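Local structure of ABC transporter, substrate-binding protein (Streptococcus pneumoniae, 5G60) at residues A[177-182]-A[261-266]; A[156-161]-A[289-294]; A[10-15]-A[374-379]. The protein captures short- and long-chain fructooligosaccharides, with a preference for tetrasaccharides and larger, and serves as the solute-binding subunit of the FusABC-MsmK import complex. One frame throughout, in Å; residues are numbered along the deposited sequence.

Contact 3 is outermost along the chain, linking the turn after strand 5-10 to helix 371-378 beside the bound fructose units. Contact 2 is nested inside it and contact 1 inside contact 2. Contacts 1 and 2 have centres about 22 Å apart and share helix 157-170: its first turn enters contact 2, while the chain leaving its far end forms the calcium site and strand 181-183 of contact 1. They touch where V266 packs on L160. Contact 3 lies about 30 Å from contact 1 and about 40 Å from contact 2, centre to centre, across the chain's centre from the latter. In this two-lobed binding protein the sugar site and this calcium site lie apart, the nearest atoms of contacts 1 and 3 being about 16 Å from each other.

Contact 1: A[177-182]-A[261-266]; sequences EADEIP and DQKFGV. With CA (calcium ion), chain I.
I181 and F264 form a parallel beta bridge, where the edge strand 181-183 joins strand 264-269 in the four-stranded mixed sheet. I181 uses both of its backbone polar groups: its N donates to K263 O (2.8 Å), and its O accepts from G265 N (2.9 Å). This is the usual parallel pattern, in which one residue straddles its partner. Where the chain turns at 265-266 the regular pattern ends, and the next amide, V266 N, donates to the next carbonyl, P182 O, at 2.6 Å.

Ahead of strand 264-269, helix 252-260 ends in a Schellman motif with Q262 at positive phi. Ahead of strand 181-183, residues 177-180 close a calcium loop that recalls an EF-hand in the alternate spacing of its ligands D171, N173, N175 and E177. E180 grips the ion with both carboxylate oxygens, its chain bent about the CB-CG bond (chi2 84°), and D179 OD1 and E177 O complete seven ligand atoms with the three side chains supplied by D171, N173 and N175. Calcium binding is essential for translocation of fructooligosaccharides by the transporter.

K263 ties the metal loop to the neighbouring strand. The side chains of K263 and D179 cross at about a right angle, and K263 NZ forms a salt bridge with D179 OD2 (2.9 Å) on the anti lone pair, on the side away from the calcium-bound oxygen. D179 is therefore shared between two cations, which probably helps keep it ionised. On the sheet face carrying I181 and F264, the two side chains run alongside each other; the phenyl ring presents its edge to the isoleucine, and F264 CD1 lies 4.1 Å from I181 CB. The CG1-CD1 branch of I181 turns to the lysine, I181 CD1 resting 3.9 Å from K263 CB.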
# COMPACT_ATOMS: atom_id res chain seq x y z
N GLU A 177 31.07 -16.28 -10.88
CA GLU A 177 30.24 -15.56 -11.87
C GLU A 177 29.87 -14.19 -11.35
O GLU A 177 29.71 -14.02 -10.13
CB GLU A 177 28.97 -16.34 -12.19
N ALA A 178 29.74 -13.23 -12.26
CA ALA A 178 29.30 -11.88 -11.96
C ALA A 178 27.80 -11.89 -12.00
O ALA A 178 27.20 -11.12 -12.74
CB ALA A 178 29.83 -10.88 -12.99
N ASP A 179 27.19 -12.73 -11.18
CA ASP A 179 25.75 -12.90 -11.20
C ASP A 179 25.09 -11.95 -10.15
O ASP A 179 23.87 -11.82 -10.13
CB ASP A 179 25.34 -14.36 -10.98
CG ASP A 179 25.80 -14.88 -9.69
OD1 ASP A 179 26.89 -14.51 -9.26
OD2 ASP A 179 25.10 -15.67 -9.05
N GLU A 180 25.90 -11.28 -9.33
CA GLU A 180 25.36 -10.43 -8.26
C GLU A 180 24.71 -9.21 -8.88
O GLU A 180 25.33 -8.54 -9.72
CB GLU A 180 26.45 -10.06 -7.26
CG GLU A 180 26.89 -11.23 -6.37
CD GLU A 180 27.98 -12.21 -6.96
OE1 GLU A 180 28.36 -12.18 -8.15
OE2 GLU A 180 28.44 -13.11 -6.20
N ILE A 181 23.44 -8.97 -8.54
CA ILE A 181 22.74 -7.72 -8.92
C ILE A 181 22.82 -6.81 -7.67
O ILE A 181 22.15 -7.08 -6.65
CB ILE A 181 21.28 -8.03 -9.25
CG1 ILE A 181 21.22 -9.08 -10.40
CG2 ILE A 181 20.52 -6.76 -9.57
CD1 ILE A 181 19.86 -9.67 -10.68
N PRO A 182 23.72 -5.80 -7.68
CA PRO A 182 23.96 -5.09 -6.42
C PRO A 182 22.70 -4.39 -5.85
O PRO A 182 22.40 -4.53 -4.63
CB PRO A 182 25.06 -4.09 -6.80
CG PRO A 182 25.79 -4.73 -7.94
CD PRO A 182 24.74 -5.48 -8.70
N ASP A 261 16.29 -16.75 -5.97
CA ASP A 261 17.72 -17.13 -6.18
C ASP A 261 18.76 -16.28 -5.45
O ASP A 261 19.96 -16.52 -5.60
CB ASP A 261 18.07 -17.11 -7.67
CG ASP A 261 17.32 -18.16 -8.45
OD1 ASP A 261 16.68 -19.02 -7.82
OD2 ASP A 261 17.36 -18.10 -9.71
N GLN A 262 18.33 -15.28 -4.70
CA GLN A 262 19.21 -14.51 -3.85
C GLN A 262 20.28 -13.81 -4.65
O GLN A 262 21.46 -13.85 -4.31
CB GLN A 262 19.81 -15.39 -2.77
CG GLN A 262 18.73 -16.15 -2.03
CD GLN A 262 19.03 -16.37 -0.57
OE1 GLN A 262 20.19 -16.30 -0.12
NE2 GLN A 262 17.99 -16.66 0.19
N LYS A 263 19.86 -13.19 -5.74
CA LYS A 263 20.77 -12.45 -6.60
C LYS A 263 20.96 -11.00 -6.16
O LYS A 263 21.83 -10.34 -6.70
CB LYS A 263 20.26 -12.43 -8.02
CG LYS A 263 20.05 -13.80 -8.63
CD LYS A 263 21.36 -14.52 -8.79
CE LYS A 263 21.22 -15.66 -9.80
NZ LYS A 263 22.36 -16.59 -9.61
N PHE A 264 20.13 -10.50 -5.23
CA PHE A 264 20.08 -9.06 -4.89
C PHE A 264 20.97 -8.72 -3.74
O PHE A 264 20.99 -9.43 -2.75
CB PHE A 264 18.66 -8.65 -4.45
CG PHE A 264 17.61 -8.73 -5.53
CD1 PHE A 264 17.93 -8.59 -6.88
CD2 PHE A 264 16.29 -8.91 -5.18
CE1 PHE A 264 16.94 -8.64 -7.84
CE2 PHE A 264 15.30 -8.98 -6.14
CZ PHE A 264 15.62 -8.83 -7.47
N GLY A 265 21.67 -7.60 -3.88
CA GLY A 265 22.55 -7.10 -2.83
C GLY A 265 21.65 -6.29 -1.93
O GLY A 265 21.47 -6.59 -0.75
N VAL A 266 21.00 -5.30 -2.54
CA VAL A 266 20.05 -4.46 -1.84
C VAL A 266 18.84 -4.32 -2.72
O VAL A 266 18.96 -4.11 -3.91
CB VAL A 266 20.67 -3.08 -1.63
CG1 VAL A 266 19.64 -2.02 -1.30
CG2 VAL A 266 21.79 -3.11 -0.63
CA CA I . 28.82 -14.54 -8.07

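Contact 2: A[156-161]-A[289-294]; sequences TTDDLI and AGPSGQ
The carbonyl oxygen of A289 is gripped from several directions. T157 N donates to it at 2.9 Å, tilted 32° from the carbonyl plane; the CA-H of T156 approaches with its CA 3.0 Å from the same A289 O; and a water adds a weak third bond. That water also meets T157 OG1 at 2.6 Å, accepts from D158 N and donates to D158 OD1 (2.8 Å); it links T157 and D158 to one another and, weakly, to A289 O. T156 and A289 form a single backbone bridge, and the methyl groups of the pair make a loose contact, T156 CG2 and A289 CB being 4.3 Å apart.

T156 is the N-cap of helix 157-170. Its hydroxyl lies between the backbone N and the carbonyl carbon (chi1 69°), which brings OG1 round to accept an almost straight bond from D159 N at 3.0 Å. The neighbouring D159 OD2 takes the backbone N of K155, just before the cap.

On the loop side, G290 to G293 make a type I turn between strands 282-284 and 305-306. Its P291 ring crosses the T157 side chain at about a right angle, with P291 CD 3.6 Å from T157 OG1. T157 also packs on A200 and on F233 of helix 225-239, while P291 leans on F201.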
# COMPACT_ATOMS: atom_id res chain seq x y z
N THR A 156 26.35 5.17 5.75
CA THR A 156 26.20 6.37 4.96
C THR A 156 25.94 5.99 3.49
O THR A 156 26.21 4.87 3.03
CB THR A 156 27.49 7.26 5.01
OG1 THR A 156 28.58 6.64 4.32
CG2 THR A 156 27.94 7.54 6.48
N THR A 157 25.43 6.95 2.72
CA THR A 157 25.28 6.75 1.28
C THR A 157 26.63 6.39 0.59
O THR A 157 26.68 5.53 -0.31
CB THR A 157 24.61 7.95 0.65
OG1 THR A 157 25.32 9.16 0.96
CG2 THR A 157 23.19 8.04 1.13
N ASP A 158 27.72 6.98 1.05
CA ASP A 158 29.05 6.66 0.53
C ASP A 158 29.44 5.23 0.83
O ASP A 158 29.90 4.52 -0.10
CB ASP A 158 30.10 7.67 1.00
CG ASP A 158 30.02 9.00 0.21
OD1 ASP A 158 29.03 9.78 0.33
OD2 ASP A 158 30.94 9.23 -0.59
N ASP A 159 29.22 4.77 2.08
CA ASP A 159 29.46 3.40 2.41
C ASP A 159 28.62 2.47 1.49
O ASP A 159 29.10 1.44 1.01
CB ASP A 159 29.07 3.06 3.86
CG ASP A 159 29.99 3.66 4.92
OD1 ASP A 159 31.16 4.10 4.63
OD2 ASP A 159 29.49 3.62 6.09
N LEU A 160 27.35 2.83 1.27
CA LEU A 160 26.48 2.02 0.45
C LEU A 160 27.10 1.82 -0.94
O LEU A 160 27.08 0.71 -1.45
CB LEU A 160 25.07 2.64 0.29
CG LEU A 160 24.10 1.74 -0.50
CD1 LEU A 160 23.99 0.34 0.15
CD2 LEU A 160 22.73 2.40 -0.64
N ILE A 161 27.65 2.87 -1.55
CA ILE A 161 28.26 2.76 -2.88
C ILE A 161 29.40 1.75 -2.89
O ILE A 161 29.52 0.95 -3.81
CB ILE A 161 28.73 4.12 -3.44
CG1 ILE A 161 27.52 4.99 -3.75
CG2 ILE A 161 29.53 3.94 -4.76
CD1 ILE A 161 27.82 6.43 -3.99
N ALA A 289 22.99 7.79 6.66
CA ALA A 289 23.30 9.20 6.63
C ALA A 289 23.77 9.60 5.23
O ALA A 289 24.68 8.99 4.64
CB ALA A 289 24.38 9.56 7.68
N GLY A 290 23.18 10.66 4.72
CA GLY A 290 23.67 11.33 3.55
C GLY A 290 25.02 11.98 3.74
O GLY A 290 25.57 11.96 4.88
N PRO A 291 25.56 12.56 2.66
CA PRO A 291 26.89 13.18 2.65
C PRO A 291 27.08 14.39 3.54
O PRO A 291 28.19 14.60 4.01
CB PRO A 291 27.10 13.61 1.19
CG PRO A 291 26.04 12.92 0.41
CD PRO A 291 24.89 12.67 1.34
N SER A 292 26.03 15.20 3.72
CA SER A 292 26.02 16.35 4.69
C SER A 292 25.40 16.00 6.07
O SER A 292 25.09 16.91 6.87
CB SER A 292 25.26 17.51 4.06
OG SER A 292 25.93 17.93 2.89
N GLY A 293 25.25 14.69 6.36
CA GLY A 293 24.73 14.19 7.64
C GLY A 293 23.21 14.12 7.77
O GLY A 293 22.70 13.89 8.88
N GLN A 294 22.47 14.34 6.67
CA GLN A 294 21.02 14.15 6.66
C GLN A 294 20.72 12.70 7.00
O GLN A 294 21.42 11.75 6.56
CB GLN A 294 20.38 14.45 5.30
CG GLN A 294 20.95 15.69 4.58
CD GLN A 294 22.12 15.36 3.62
OE1 GLN A 294 23.07 14.62 3.94
NE2 GLN A 294 22.01 15.88 2.43
O HOH W 1 27.39 9.65 2.54

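Contact 3: A[10-15]-A[374-379]; sequences ASSPLS and LRQKTE. With FRU (beta-D-fructofuranose), chain E; FRU (beta-D-fructofuranose), chain B; FRU (beta-D-fructofuranose), chain C.
A very short hydrogen bond joins S12 OG to Q376 OE1, modelled at 2.5 Å, a length that should be read with caution. The serine hydroxyl works in both directions: it donates to the glutamine and accepts from L14 N (2.9 Å), which makes an ST turn at the start of the type I beta turn S12-S15. This turn follows strand 5-10 and abuts the last turns of helix 371-378, in the substrate cleft of a two-lobed solute-binding protein. With chi1 at 161°, the S12 hydroxyl is swung away from its own amide and points at the helix, where Q376 OE1 meets it. Extended beyond CG, the Q376 chain reaches S12, and its amide is fixed at both ends, because NE2 bonds back to A372 O within the helix.

The L14 and Q376 side chains cross obliquely, with L14 CG 3.7 Å from Q376 OE1, and L14 CB rests against K377 CG. S15 OG returns to S12 O, in the carbonyl plane, while a water bridges S12 N to Q376 O, which it meets at 2.6 Å.

This helix end also binds sugar, through the substrate-binding residues R375 and E379. R375 is fully extended from CG to NE and turns one guanidinium face to O3 of the chain E fructose, offset toward the rim. NH1 has three acceptors: O1 and O3 (2.8 Å) of the chain B fructose and O3 of the chain C fructose (2.9 Å). NE makes a weak bond to E379 OE1 within a salt bridge, an arrangement that would hold the carboxylate in position. E379 then accepts from two neighbouring hydroxyls of the chain E fructose, O3 to OE1 at 2.6 Å and O4 to OE2 at 2.5 Å.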
# COMPACT_ATOMS: atom_id res chain seq x y z
N ALA A 10 -12.63 -7.58 -7.01
CA ALA A 10 -11.23 -7.61 -7.42
C ALA A 10 -10.58 -8.67 -6.61
O ALA A 10 -10.77 -8.71 -5.41
CB ALA A 10 -10.54 -6.28 -7.14
N SER A 11 -9.80 -9.52 -7.25
CA SER A 11 -9.03 -10.53 -6.53
C SER A 11 -7.69 -10.82 -7.21
O SER A 11 -7.46 -10.43 -8.35
CB SER A 11 -9.85 -11.87 -6.44
OG SER A 11 -10.20 -12.35 -7.75
N SER A 12 -6.88 -11.59 -6.52
CA SER A 12 -5.57 -11.96 -7.02
C SER A 12 -5.72 -13.00 -8.10
O SER A 12 -6.54 -13.89 -7.95
CB SER A 12 -4.72 -12.56 -5.89
OG SER A 12 -3.63 -13.32 -6.44
N PRO A 13 -4.85 -12.95 -9.14
CA PRO A 13 -4.78 -14.03 -10.14
C PRO A 13 -4.44 -15.40 -9.57
O PRO A 13 -4.68 -16.39 -10.24
CB PRO A 13 -3.64 -13.59 -11.07
CG PRO A 13 -3.28 -12.21 -10.69
CD PRO A 13 -3.77 -11.96 -9.33
N LEU A 14 -3.87 -15.46 -8.37
CA LEU A 14 -3.67 -16.72 -7.72
C LEU A 14 -4.94 -17.36 -7.12
O LEU A 14 -4.91 -18.51 -6.74
CB LEU A 14 -2.60 -16.61 -6.63
CG LEU A 14 -1.22 -16.13 -7.05
CD1 LEU A 14 -0.20 -16.59 -6.03
CD2 LEU A 14 -0.84 -16.63 -8.42
N SER A 15 -6.02 -16.61 -7.01
CA SER A 15 -7.20 -17.08 -6.34
C SER A 15 -8.13 -17.67 -7.40
O SER A 15 -7.92 -17.38 -8.57
CB SER A 15 -7.88 -15.90 -5.63
OG SER A 15 -8.55 -15.02 -6.50
N LEU A 374 -0.24 -17.32 0.31
CA LEU A 374 -1.44 -17.99 0.86
C LEU A 374 -2.64 -17.04 1.10
O LEU A 374 -3.83 -17.39 0.89
CB LEU A 374 -1.08 -18.64 2.17
CG LEU A 374 -2.19 -19.46 2.85
CD1 LEU A 374 -2.80 -20.48 1.89
CD2 LEU A 374 -1.65 -20.17 4.09
N ARG A 375 -2.31 -15.83 1.54
CA ARG A 375 -3.29 -14.79 1.81
C ARG A 375 -4.10 -14.46 0.57
O ARG A 375 -5.33 -14.54 0.58
CB ARG A 375 -2.57 -13.52 2.36
CG ARG A 375 -3.54 -12.39 2.67
CD ARG A 375 -2.92 -11.18 3.29
NE ARG A 375 -3.99 -10.20 3.52
CZ ARG A 375 -3.82 -8.98 4.03
NH1 ARG A 375 -2.62 -8.55 4.37
NH2 ARG A 375 -4.89 -8.21 4.23
N GLN A 376 -3.41 -14.14 -0.52
CA GLN A 376 -4.08 -13.75 -1.73
C GLN A 376 -4.96 -14.86 -2.35
O GLN A 376 -5.94 -14.55 -3.05
CB GLN A 376 -3.13 -13.06 -2.72
CG GLN A 376 -2.14 -13.94 -3.40
CD GLN A 376 -1.17 -13.12 -4.23
OE1 GLN A 376 -1.44 -12.81 -5.35
NE2 GLN A 376 -0.00 -12.82 -3.68
N LYS A 377 -4.64 -16.11 -2.05
CA LYS A 377 -5.49 -17.25 -2.39
C LYS A 377 -6.75 -17.38 -1.53
O LYS A 377 -7.80 -17.77 -2.02
CB LYS A 377 -4.67 -18.56 -2.31
CG LYS A 377 -3.56 -18.67 -3.34
CD LYS A 377 -2.75 -19.91 -3.08
CE LYS A 377 -1.63 -20.04 -4.09
NZ LYS A 377 -0.59 -21.02 -3.66
N THR A 378 -6.66 -17.02 -0.25
CA THR A 378 -7.69 -17.35 0.72
C THR A 378 -8.45 -16.16 1.33
O THR A 378 -9.52 -16.34 1.88
CB THR A 378 -7.12 -18.27 1.82
OG1 THR A 378 -6.01 -17.66 2.48
CG2 THR A 378 -6.61 -19.59 1.16
N GLU A 379 -7.93 -14.94 1.19
CA GLU A 379 -8.62 -13.75 1.65
C GLU A 379 -9.77 -13.42 0.71
O GLU A 379 -9.88 -13.97 -0.40
CB GLU A 379 -7.65 -12.54 1.73
CG GLU A 379 -7.27 -11.95 0.35
CD GLU A 379 -6.16 -10.89 0.37
OE1 GLU A 379 -6.00 -10.09 1.35
OE2 GLU A 379 -5.47 -10.88 -0.68
C1 FRU E . -1.45 -6.48 1.47
C2 FRU E . -2.06 -7.17 0.24
C3 FRU E . -2.99 -8.38 0.59
C4 FRU E . -2.69 -9.39 -0.53
C5 FRU E . -1.19 -9.08 -0.76
C6 FRU E . -0.65 -9.54 -2.11
O1 FRU E . -0.76 -7.47 2.24
O2 FRU E . -2.78 -6.32 -0.59
O3 FRU E . -4.40 -8.09 0.69
O4 FRU E . -2.98 -10.78 -0.17
O5 FRU E . -1.00 -7.66 -0.56
O6 FRU E . -1.28 -8.73 -3.07
C1 FRU B . 0.23 -5.96 3.89
C2 FRU B . 0.46 -7.05 2.85
C3 FRU B . 1.10 -8.27 3.42
C4 FRU B . 1.92 -8.81 2.28
C5 FRU B . 2.40 -7.55 1.58
C6 FRU B . 2.43 -7.78 0.07
O1 FRU B . -0.72 -6.30 4.91
O3 FRU B . 0.05 -9.15 3.80
O4 FRU B . 3.03 -9.57 2.71
O5 FRU B . 1.43 -6.55 1.91
O6 FRU B . 2.57 -6.52 -0.59
C1 FRU C . -0.81 -4.15 6.08
C2 FRU C . -0.54 -5.64 6.17
C3 FRU C . -1.39 -6.38 7.19
C4 FRU C . -0.51 -7.54 7.51
C5 FRU C . 0.83 -6.84 7.58
C6 FRU C . 2.03 -7.74 7.29
O1 FRU C . -2.15 -3.91 5.70
O3 FRU C . -2.62 -6.84 6.66
O4 FRU C . -0.84 -8.21 8.74
O5 FRU C . 0.77 -5.79 6.62
O6 FRU C . 3.22 -6.97 7.34
O HOH W 2 -7.76 -12.82 -3.75